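Local coordinates for MdcD (Pseudomonas aeruginosa, PDB 5VIP), which is probably the beta subunit of the biotin-independent malonate decarboxylase, a carboxyltransferase-like protein of the crotonase superfamily expected to act in decarboxylating malonyl groups carried on an acyl carrier protein, at residues L8-L16 against A226-T234; L174-G182 against L209-A217. One frame throughout, in Å; residues are numbered along the deposited sequence.

In the fold
Both contacts involve the chain around two neighbouring parallel strands, 172-176 and 223-225, the latter outermost within this chain. Contact 1 packs the N-terminal segment 8-16 onto the turn that follows strand 223-225 and onto the start of helix 229-242; contact 2 sets the end of strand 172-176 and the chain on to 182 against residues 209-211 and the start of helix 212-217. Their centres lie about 16 Å apart, and they meet where Thr14 CG2 comes within 4.3 Å of Thr176 OG1. Along the chain contact 2 is nested inside the loop that contact 1 closes. Contact 1 is partly buried, whereas contact 2 is buried and adjoins another protein chain.

Contact 1: residues L8-L16 against A226-T234; sequences LALRSFTEL and ADDLDEVRT
The carboxylate of Asp227 meets Ser12, Phe13 and Thr14 through four hydrogen bonds, two to each oxygen. Asp227 OD1 accepts from Phe13 N, which comes from above the carboxylate plane, and from Thr14 N on the syn side, each 2.8 Å away. Asp227 OD2 takes the hydroxyls Ser12 OG at 3.1 Å and Thr14 OG1 at 2.6 Å, which arrive from opposite faces, an arrangement that should hinder rotation of the carboxylate. With CG anti to the backbone N, Asp227 reaches across to residues 12-14, where a type I turn (Phe13 to Leu16) begins. Ser12 OG also accepts from Glu15 N, an ST motif.

Beside this polar centre, the buried Phe13 ring makes the apolar part. Val232 CG1 sits over its centre in a CH-pi contact, 4.1 Å from the centroid and 10° off the normal, while Leu229 CD1 lies at the ring edge, 3.9 Å from Phe13 CD1. Arg21 and Ala154 also touch Phe13.

The solvent side is looser. Arg11 NE forms a salt bridge with Asp228 OD2 at 3.1 Å, but the oxygen is tilted out of the guanidinium plane and the two flat groups are 81° apart; Arg11 NH1 turns to Arg6 O. The backbone bond next to it is straighter: Leu229 N to Arg11 O, 2.7 Å, with an N-H...O angle of 176°.

Asp228 OD1 meanwhile accepts from Glu231 N through its anti lone pair. The arrangement is thus a side-chain N-cap: an inverse gamma turn centred on Asp227 leads into Asp228, the N-cap residue of helix 229-242, with the N-terminal segment bound at the helix start.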
loop_
_atom_site.group_PDB
_atom_site.type_symbol
_atom_site.label_atom_id
_atom_site.label_comp_id
_atom_site.label_asym_id
_atom_site.label_seq_id
_atom_site.Cartn_x
_atom_site.Cartn_y
_atom_site.Cartn_z
ATOM N N LEU B 8 -33.812 -9.870 -11.806
ATOM C CA LEU B 8 -32.673 -9.333 -11.050
ATOM C C LEU B 8 -32.162 -10.244 -9.935
ATOM O O LEU B 8 -30.951 -10.400 -9.764
ATOM C CB LEU B 8 -33.034 -7.968 -10.444
ATOM C CG LEU B 8 -32.149 -7.427 -9.308
ATOM C CD1 LEU B 8 -30.822 -6.840 -9.815
ATOM C CD2 LEU B 8 -32.909 -6.407 -8.458
ATOM N N ALA B 9 -33.077 -10.839 -9.174
ATOM C CA ALA B 9 -32.690 -11.681 -8.038
ATOM C C ALA B 9 -31.820 -12.856 -8.471
ATOM O O ALA B 9 -31.003 -13.357 -7.694
ATOM C CB ALA B 9 -33.918 -12.193 -7.305
ATOM N N LEU B 10 -31.994 -13.284 -9.716
ATOM C CA LEU B 10 -31.236 -14.412 -10.238
ATOM C C LEU B 10 -30.047 -13.955 -11.100
ATOM O O LEU B 10 -29.180 -14.758 -11.447
ATOM C CB LEU B 10 -32.168 -15.336 -11.030
ATOM C CG LEU B 10 -33.256 -16.005 -10.172
ATOM C CD1 LEU B 10 -34.266 -16.776 -11.019
ATOM C CD2 LEU B 10 -32.613 -16.926 -9.136
ATOM N N ARG B 11 -29.999 -12.666 -11.430
ATOM C CA ARG B 11 -28.907 -12.144 -12.250
ATOM C C ARG B 11 -27.912 -11.289 -11.463
ATOM O O ARG B 11 -26.861 -10.929 -11.994
ATOM C CB ARG B 11 -29.471 -11.325 -13.414
ATOM C CG ARG B 11 -30.289 -12.136 -14.392
ATOM C CD ARG B 11 -31.200 -11.242 -15.218
ATOM N NE ARG B 11 -30.470 -10.399 -16.164
ATOM C CZ ARG B 11 -31.057 -9.687 -17.125
ATOM N NH1 ARG B 11 -32.381 -9.720 -17.256
ATOM N NH2 ARG B 11 -30.327 -8.946 -17.953
ATOM N N SER B 12 -28.237 -10.982 -10.204
ATOM C CA SER B 12 -27.478 -10.026 -9.398
ATOM C C SER B 12 -26.084 -10.526 -9.042
ATOM O O SER B 12 -25.895 -11.702 -8.735
ATOM C CB SER B 12 -28.242 -9.696 -8.111
ATOM O OG SER B 12 -27.405 -9.073 -7.142
ATOM N N PHE B 13 -25.110 -9.624 -9.067
ATOM C CA PHE B 13 -23.750 -9.966 -8.667
ATOM C C PHE B 13 -23.524 -9.702 -7.178
ATOM O O PHE B 13 -22.946 -10.526 -6.468
ATOM C CB PHE B 13 -22.737 -9.177 -9.499
ATOM C CG PHE B 13 -21.313 -9.523 -9.197
ATOM C CD1 PHE B 13 -20.765 -10.712 -9.669
ATOM C CD2 PHE B 13 -20.513 -8.662 -8.450
ATOM C CE1 PHE B 13 -19.438 -11.042 -9.402
ATOM C CE2 PHE B 13 -19.181 -8.994 -8.165
ATOM C CZ PHE B 13 -18.647 -10.187 -8.648
ATOM N N THR B 14 -23.993 -8.558 -6.700
ATOM C CA THR B 14 -23.730 -8.157 -5.322
ATOM C C THR B 14 -24.401 -9.081 -4.296
ATOM O O THR B 14 -23.929 -9.199 -3.167
ATOM C CB THR B 14 -24.197 -6.729 -5.063
ATOM O OG1 THR B 14 -25.599 -6.653 -5.329
ATOM C CG2 THR B 14 -23.462 -5.744 -5.973
ATOM N N GLU B 15 -25.490 -9.734 -4.699
ATOM C CA GLU B 15 -26.203 -10.685 -3.843
ATOM C C GLU B 15 -25.369 -11.921 -3.514
ATOM O O GLU B 15 -25.687 -12.651 -2.585
ATOM C CB GLU B 15 -27.504 -11.147 -4.510
ATOM C CG GLU B 15 -28.653 -10.152 -4.478
ATOM C CD GLU B 15 -29.932 -10.712 -5.116
ATOM O OE1 GLU B 15 -30.074 -11.958 -5.199
ATOM O OE2 GLU B 15 -30.790 -9.904 -5.545
ATOM N N LEU B 16 -24.327 -12.172 -4.303
ATOM C CA LEU B 16 -23.525 -13.388 -4.149
ATOM C C LEU B 16 -22.473 -13.227 -3.064
ATOM O O LEU B 16 -21.953 -12.127 -2.861
ATOM C CB LEU B 16 -22.844 -13.754 -5.471
ATOM C CG LEU B 16 -23.764 -13.962 -6.676
ATOM C CD1 LEU B 16 -22.965 -14.335 -7.919
ATOM C CD2 LEU B 16 -24.784 -15.036 -6.365
ATOM N N ALA B 226 -23.473 -2.356 -14.270
ATOM C CA ALA B 226 -24.760 -2.762 -13.735
ATOM C C ALA B 226 -24.546 -3.920 -12.781
ATOM O O ALA B 226 -23.618 -4.701 -12.965
ATOM C CB ALA B 226 -25.715 -3.180 -14.857
ATOM N N ASP B 227 -25.426 -4.059 -11.792
ATOM C CA ASP B 227 -25.312 -5.171 -10.857
ATOM C C ASP B 227 -25.890 -6.411 -11.507
ATOM O O ASP B 227 -27.013 -6.831 -11.226
ATOM C CB ASP B 227 -26.015 -4.866 -9.532
ATOM C CG ASP B 227 -25.890 -6.008 -8.543
ATOM O OD1 ASP B 227 -25.019 -6.881 -8.745
ATOM O OD2 ASP B 227 -26.664 -6.045 -7.565
ATOM N N ASP B 228 -25.102 -6.987 -12.399
ATOM C CA ASP B 228 -25.557 -8.060 -13.251
ATOM C C ASP B 228 -24.349 -8.950 -13.497
ATOM O O ASP B 228 -23.315 -8.487 -13.976
ATOM C CB ASP B 228 -26.146 -7.498 -14.559
ATOM C CG ASP B 228 -26.553 -8.581 -15.543
ATOM O OD1 ASP B 228 -25.701 -9.007 -16.349
ATOM O OD2 ASP B 228 -27.729 -8.997 -15.539
ATOM N N LEU B 229 -24.478 -10.218 -13.126
ATOM C CA LEU B 229 -23.404 -11.193 -13.254
ATOM C C LEU B 229 -22.794 -11.299 -14.650
ATOM O O LEU B 229 -21.573 -11.282 -14.804
ATOM C CB LEU B 229 -23.919 -12.572 -12.828
ATOM C CG LEU B 229 -22.937 -13.707 -13.081
ATOM C CD1 LEU B 229 -21.644 -13.412 -12.309
ATOM C CD2 LEU B 229 -23.544 -15.046 -12.679
ATOM N N ASP B 230 -23.631 -11.453 -15.667
ATOM C CA ASP B 230 -23.124 -11.599 -17.020
ATOM C C ASP B 230 -22.365 -10.340 -17.443
ATOM O O ASP B 230 -21.321 -10.423 -18.090
ATOM C CB ASP B 230 -24.270 -11.885 -17.989
ATOM C CG ASP B 230 -23.818 -12.621 -19.236
ATOM O OD1 ASP B 230 -22.917 -13.495 -19.157
ATOM O OD2 ASP B 230 -24.382 -12.324 -20.313
ATOM N N GLU B 231 -22.890 -9.173 -17.070
ATOM C CA GLU B 231 -22.225 -7.915 -17.396
ATOM C C GLU B 231 -20.876 -7.766 -16.669
ATOM O O GLU B 231 -19.873 -7.372 -17.274
ATOM C CB GLU B 231 -23.137 -6.726 -17.066
ATOM C CG GLU B 231 -22.467 -5.391 -17.328
ATOM C CD GLU B 231 -23.432 -4.236 -17.502
ATOM O OE1 GLU B 231 -23.029 -3.096 -17.184
ATOM O OE2 GLU B 231 -24.568 -4.456 -17.985
ATOM N N VAL B 232 -20.842 -8.074 -15.376
ATOM C CA VAL B 232 -19.575 -8.034 -14.645
ATOM C C VAL B 232 -18.548 -8.968 -15.282
ATOM O O VAL B 232 -17.398 -8.571 -15.522
ATOM C CB VAL B 232 -19.763 -8.403 -13.149
ATOM C CG1 VAL B 232 -18.393 -8.543 -12.444
ATOM C CG2 VAL B 232 -20.609 -7.335 -12.465
ATOM N N ARG B 233 -18.966 -10.198 -15.581
ATOM C CA ARG B 233 -18.041 -11.176 -16.146
ATOM C C ARG B 233 -17.491 -10.713 -17.504
ATOM O O ARG B 233 -16.290 -10.787 -17.770
ATOM C CB ARG B 233 -18.719 -12.536 -16.296
ATOM C CG ARG B 233 -17.787 -13.621 -16.807
ATOM C CD ARG B 233 -18.549 -14.861 -17.254
ATOM N NE ARG B 233 -19.316 -15.482 -16.185
ATOM C CZ ARG B 233 -20.649 -15.556 -16.179
ATOM N NH1 ARG B 233 -21.341 -15.030 -17.178
ATOM N NH2 ARG B 233 -21.297 -16.157 -15.178
ATOM N N THR B 234 -18.371 -10.218 -18.361
ATOM C CA THR B 234 -17.922 -9.763 -19.663
ATOM C C THR B 234 -16.966 -8.576 -19.550
ATOM O O THR B 234 -15.966 -8.535 -20.275
ATOM C CB THR B 234 -19.121 -9.410 -20.552
ATOM O OG1 THR B 234 -19.904 -10.598 -20.740
ATOM C CG2 THR B 234 -18.653 -8.876 -21.908
#

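Contact 2: residues L174-G182 against L209-A217; sequences LVTREARLG and LTGGEQRFA
Arg215 meets the backbone of Leu181 side-on, Arg215 NE and NH2 converging on the single oxygen Leu181 O at 2.9 and 2.8 Å. That oxygen lies only 3° out of the guanidinium plane, and the bend at chi2 (-45°) lets the guanidinium present its edge to Leu181 O. Leu209 O and Thr210 CA lie over one guanidinium face, offset toward its rim. Arg215 NH1 bonds to the backbone of another protein chain.

Thr210 comes in obliquely against Arg180: Thr210 OG1 is 3.7 Å from both Arg180 CB and CG. The backbones of the two segments join in a single beta bridge, Arg180 with Gly211, with Leu181 N donating to Thr210 O at 2.9 Å and Gly212 N to Ala179 O at 2.7 Å. The branched side chain of Val175 bears directly on the first helical turn, bringing Val175 CG2 to 3.5 Å from Gly212 O. Gly212 CA approaches Thr176 O in a CA-H...O contact of 3.5 Å.

On the outer side, Arg177 and Glu213 have opposite charges but no N-H aimed at the carboxylate. The chemistry implies that backbone carbonyls, paired with Arg215 and main-chain N-H groups, carry the join, whose arginine also reaches the partner chain.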
loop_
_atom_site.group_PDB
_atom_site.type_symbol
_atom_site.label_atom_id
_atom_site.label_comp_id
_atom_site.label_asym_id
_atom_site.label_seq_id
_atom_site.Cartn_x
_atom_site.Cartn_y
_atom_site.Cartn_z
ATOM N N LEU B 174 -13.060 -1.741 -11.594
ATOM C CA LEU B 174 -14.446 -1.807 -12.052
ATOM C C LEU B 174 -15.353 -1.685 -10.844
ATOM O O LEU B 174 -15.138 -2.356 -9.833
ATOM C CB LEU B 174 -14.737 -3.117 -12.809
ATOM C CG LEU B 174 -13.660 -3.645 -13.775
ATOM C CD1 LEU B 174 -14.150 -4.858 -14.578
ATOM C CD2 LEU B 174 -13.108 -2.560 -14.665
ATOM N N VAL B 175 -16.364 -0.832 -10.937
ATOM C CA VAL B 175 -17.245 -0.607 -9.801
ATOM C C VAL B 175 -18.719 -0.696 -10.193
ATOM O O VAL B 175 -19.084 -0.503 -11.353
ATOM C CB VAL B 175 -16.984 0.767 -9.154
ATOM C CG1 VAL B 175 -15.561 0.842 -8.572
ATOM C CG2 VAL B 175 -17.231 1.892 -10.178
ATOM N N THR B 176 -19.562 -0.994 -9.210
ATOM C CA THR B 176 -21.005 -0.945 -9.393
ATOM C C THR B 176 -21.551 0.308 -8.714
ATOM O O THR B 176 -20.808 1.037 -8.049
ATOM C CB THR B 176 -21.700 -2.185 -8.796
ATOM O OG1 THR B 176 -21.465 -2.210 -7.380
ATOM C CG2 THR B 176 -21.151 -3.462 -9.403
ATOM N N ARG B 177 -22.852 0.541 -8.860
ATOM C CA ARG B 177 -23.508 1.639 -8.154
ATOM C C ARG B 177 -23.415 1.488 -6.633
ATOM O O ARG B 177 -23.267 2.477 -5.916
ATOM C CB ARG B 177 -24.981 1.739 -8.567
ATOM C CG ARG B 177 -25.715 2.878 -7.879
ATOM C CD ARG B 177 -26.918 3.389 -8.674
ATOM N NE ARG B 177 -27.285 4.752 -8.283
ATOM C CZ ARG B 177 -27.667 5.121 -7.061
ATOM N NH1 ARG B 177 -27.768 4.231 -6.077
ATOM N NH2 ARG B 177 -27.967 6.392 -6.822
ATOM N N GLU B 178 -23.498 0.254 -6.145
ATOM C CA GLU B 178 -23.444 -0.011 -4.699
ATOM C C GLU B 178 -22.026 -0.006 -4.119
ATOM O O GLU B 178 -21.832 -0.139 -2.907
ATOM C CB GLU B 178 -24.108 -1.352 -4.377
ATOM C CG GLU B 178 -25.607 -1.258 -4.086
ATOM C CD GLU B 178 -25.925 -0.334 -2.916
ATOM O OE1 GLU B 178 -25.825 -0.785 -1.750
ATOM O OE2 GLU B 178 -26.286 0.839 -3.162
ATOM N N ALA B 179 -21.031 0.141 -4.981
ATOM C CA ALA B 179 -19.650 0.121 -4.526
ATOM C C ALA B 179 -19.261 1.444 -3.907
ATOM O O ALA B 179 -19.678 2.500 -4.387
ATOM C CB ALA B 179 -18.714 -0.182 -5.681
ATOM N N ARG B 180 -18.429 1.369 -2.871
ATOM C CA ARG B 180 -17.668 2.513 -2.388
ATOM C C ARG B 180 -16.175 2.188 -2.381
ATOM O O ARG B 180 -15.779 1.065 -2.090
ATOM C CB ARG B 180 -18.131 2.922 -0.990
ATOM C CG ARG B 180 -19.561 3.463 -0.938
ATOM C CD ARG B 180 -20.042 3.598 0.516
ATOM N NE ARG B 180 -20.037 2.310 1.218
ATOM C CZ ARG B 180 -19.694 2.144 2.498
ATOM N NH1 ARG B 180 -19.311 3.182 3.231
ATOM N NH2 ARG B 180 -19.719 0.933 3.043
ATOM N N LEU B 181 -15.348 3.179 -2.708
ATOM C CA LEU B 181 -13.897 3.016 -2.727
ATOM C C LEU B 181 -13.238 4.238 -2.117
ATOM O O LEU B 181 -13.442 5.350 -2.587
ATOM C CB LEU B 181 -13.392 2.822 -4.158
ATOM C CG LEU B 181 -11.888 2.823 -4.434
ATOM C CD1 LEU B 181 -11.168 1.675 -3.692
ATOM C CD2 LEU B 181 -11.665 2.714 -5.957
ATOM N N GLY B 182 -12.433 4.048 -1.088
ATOM C CA GLY B 182 -11.753 5.196 -0.517
ATOM C C GLY B 182 -10.721 4.776 0.501
ATOM O O GLY B 182 -10.655 3.611 0.884
ATOM N N LEU B 209 -19.160 10.873 -1.817
ATOM C CA LEU B 209 -17.809 11.109 -2.333
ATOM C C LEU B 209 -17.165 9.833 -2.882
ATOM O O LEU B 209 -16.400 9.876 -3.837
ATOM C CB LEU B 209 -16.913 11.694 -1.244
ATOM C CG LEU B 209 -17.530 12.637 -0.214
ATOM C CD1 LEU B 209 -16.590 12.769 0.949
ATOM C CD2 LEU B 209 -17.798 14.003 -0.828
ATOM N N THR B 210 -17.472 8.701 -2.269
ATOM C CA THR B 210 -16.716 7.486 -2.528
ATOM C C THR B 210 -17.471 6.452 -3.361
ATOM O O THR B 210 -16.954 5.355 -3.618
ATOM C CB THR B 210 -16.306 6.844 -1.215
ATOM O OG1 THR B 210 -17.479 6.544 -0.458
ATOM C CG2 THR B 210 -15.437 7.799 -0.407
ATOM N N GLY B 211 -18.683 6.805 -3.784
ATOM C CA GLY B 211 -19.541 5.885 -4.509
ATOM C C GLY B 211 -19.011 5.549 -5.891
ATOM O O GLY B 211 -18.283 6.336 -6.504
ATOM N N GLY B 212 -19.371 4.365 -6.381
ATOM C CA GLY B 212 -18.934 3.926 -7.697
ATOM C C GLY B 212 -19.179 4.917 -8.822
ATOM O O GLY B 212 -18.300 5.151 -9.651
ATOM N N GLU B 213 -20.371 5.508 -8.859
ATOM C CA GLU B 213 -20.701 6.479 -9.905
ATOM C C GLU B 213 -19.783 7.703 -9.874
ATOM O O GLU B 213 -19.324 8.163 -10.917
ATOM C CB GLU B 213 -22.161 6.928 -9.785
ATOM C CG GLU B 213 -22.570 7.892 -10.891
ATOM C CD GLU B 213 -24.056 8.219 -10.894
ATOM O OE1 GLU B 213 -24.696 8.169 -9.822
ATOM O OE2 GLU B 213 -24.583 8.527 -11.984
ATOM N N GLN B 214 -19.525 8.211 -8.670
ATOM C CA GLN B 214 -18.632 9.346 -8.453
ATOM C C GLN B 214 -17.212 9.026 -8.901
ATOM O O GLN B 214 -16.557 9.842 -9.548
ATOM C CB GLN B 214 -18.630 9.746 -6.972
ATOM C CG GLN B 214 -17.944 11.091 -6.642
ATOM C CD GLN B 214 -16.412 11.019 -6.508
ATOM O OE1 GLN B 214 -15.832 9.941 -6.367
ATOM N NE2 GLN B 214 -15.759 12.180 -6.522
ATOM N N ARG B 215 -16.735 7.833 -8.545
ATOM C CA ARG B 215 -15.375 7.429 -8.883
ATOM C C ARG B 215 -15.211 7.358 -10.387
ATOM O O ARG B 215 -14.207 7.808 -10.946
ATOM C CB ARG B 215 -15.037 6.074 -8.242
ATOM C CG ARG B 215 -15.018 6.091 -6.713
ATOM C CD ARG B 215 -14.286 7.285 -6.233
ATOM N NE ARG B 215 -13.745 7.165 -4.878
ATOM C CZ ARG B 215 -13.138 8.172 -4.258
ATOM N NH1 ARG B 215 -13.056 9.347 -4.863
ATOM N NH2 ARG B 215 -12.636 8.014 -3.040
ATOM N N PHE B 216 -16.206 6.786 -11.050
ATOM C CA PHE B 216 -16.169 6.697 -12.497
ATOM C C PHE B 216 -16.179 8.093 -13.122
ATOM O O PHE B 216 -15.405 8.392 -14.035
ATOM C CB PHE B 216 -17.353 5.874 -13.014
ATOM C CG PHE B 216 -17.410 5.792 -14.507
ATOM C CD1 PHE B 216 -16.379 5.203 -15.218
ATOM C CD2 PHE B 216 -18.483 6.314 -15.204
ATOM C CE1 PHE B 216 -16.418 5.130 -16.603
ATOM C CE2 PHE B 216 -18.530 6.241 -16.587
ATOM C CZ PHE B 216 -17.493 5.653 -17.287
ATOM N N ALA B 217 -17.052 8.954 -12.616
ATOM C CA ALA B 217 -17.167 10.301 -13.183
ATOM C C ALA B 217 -15.876 11.110 -13.007
ATOM O O ALA B 217 -15.543 11.946 -13.847
ATOM C CB ALA B 217 -18.340 11.036 -12.556
#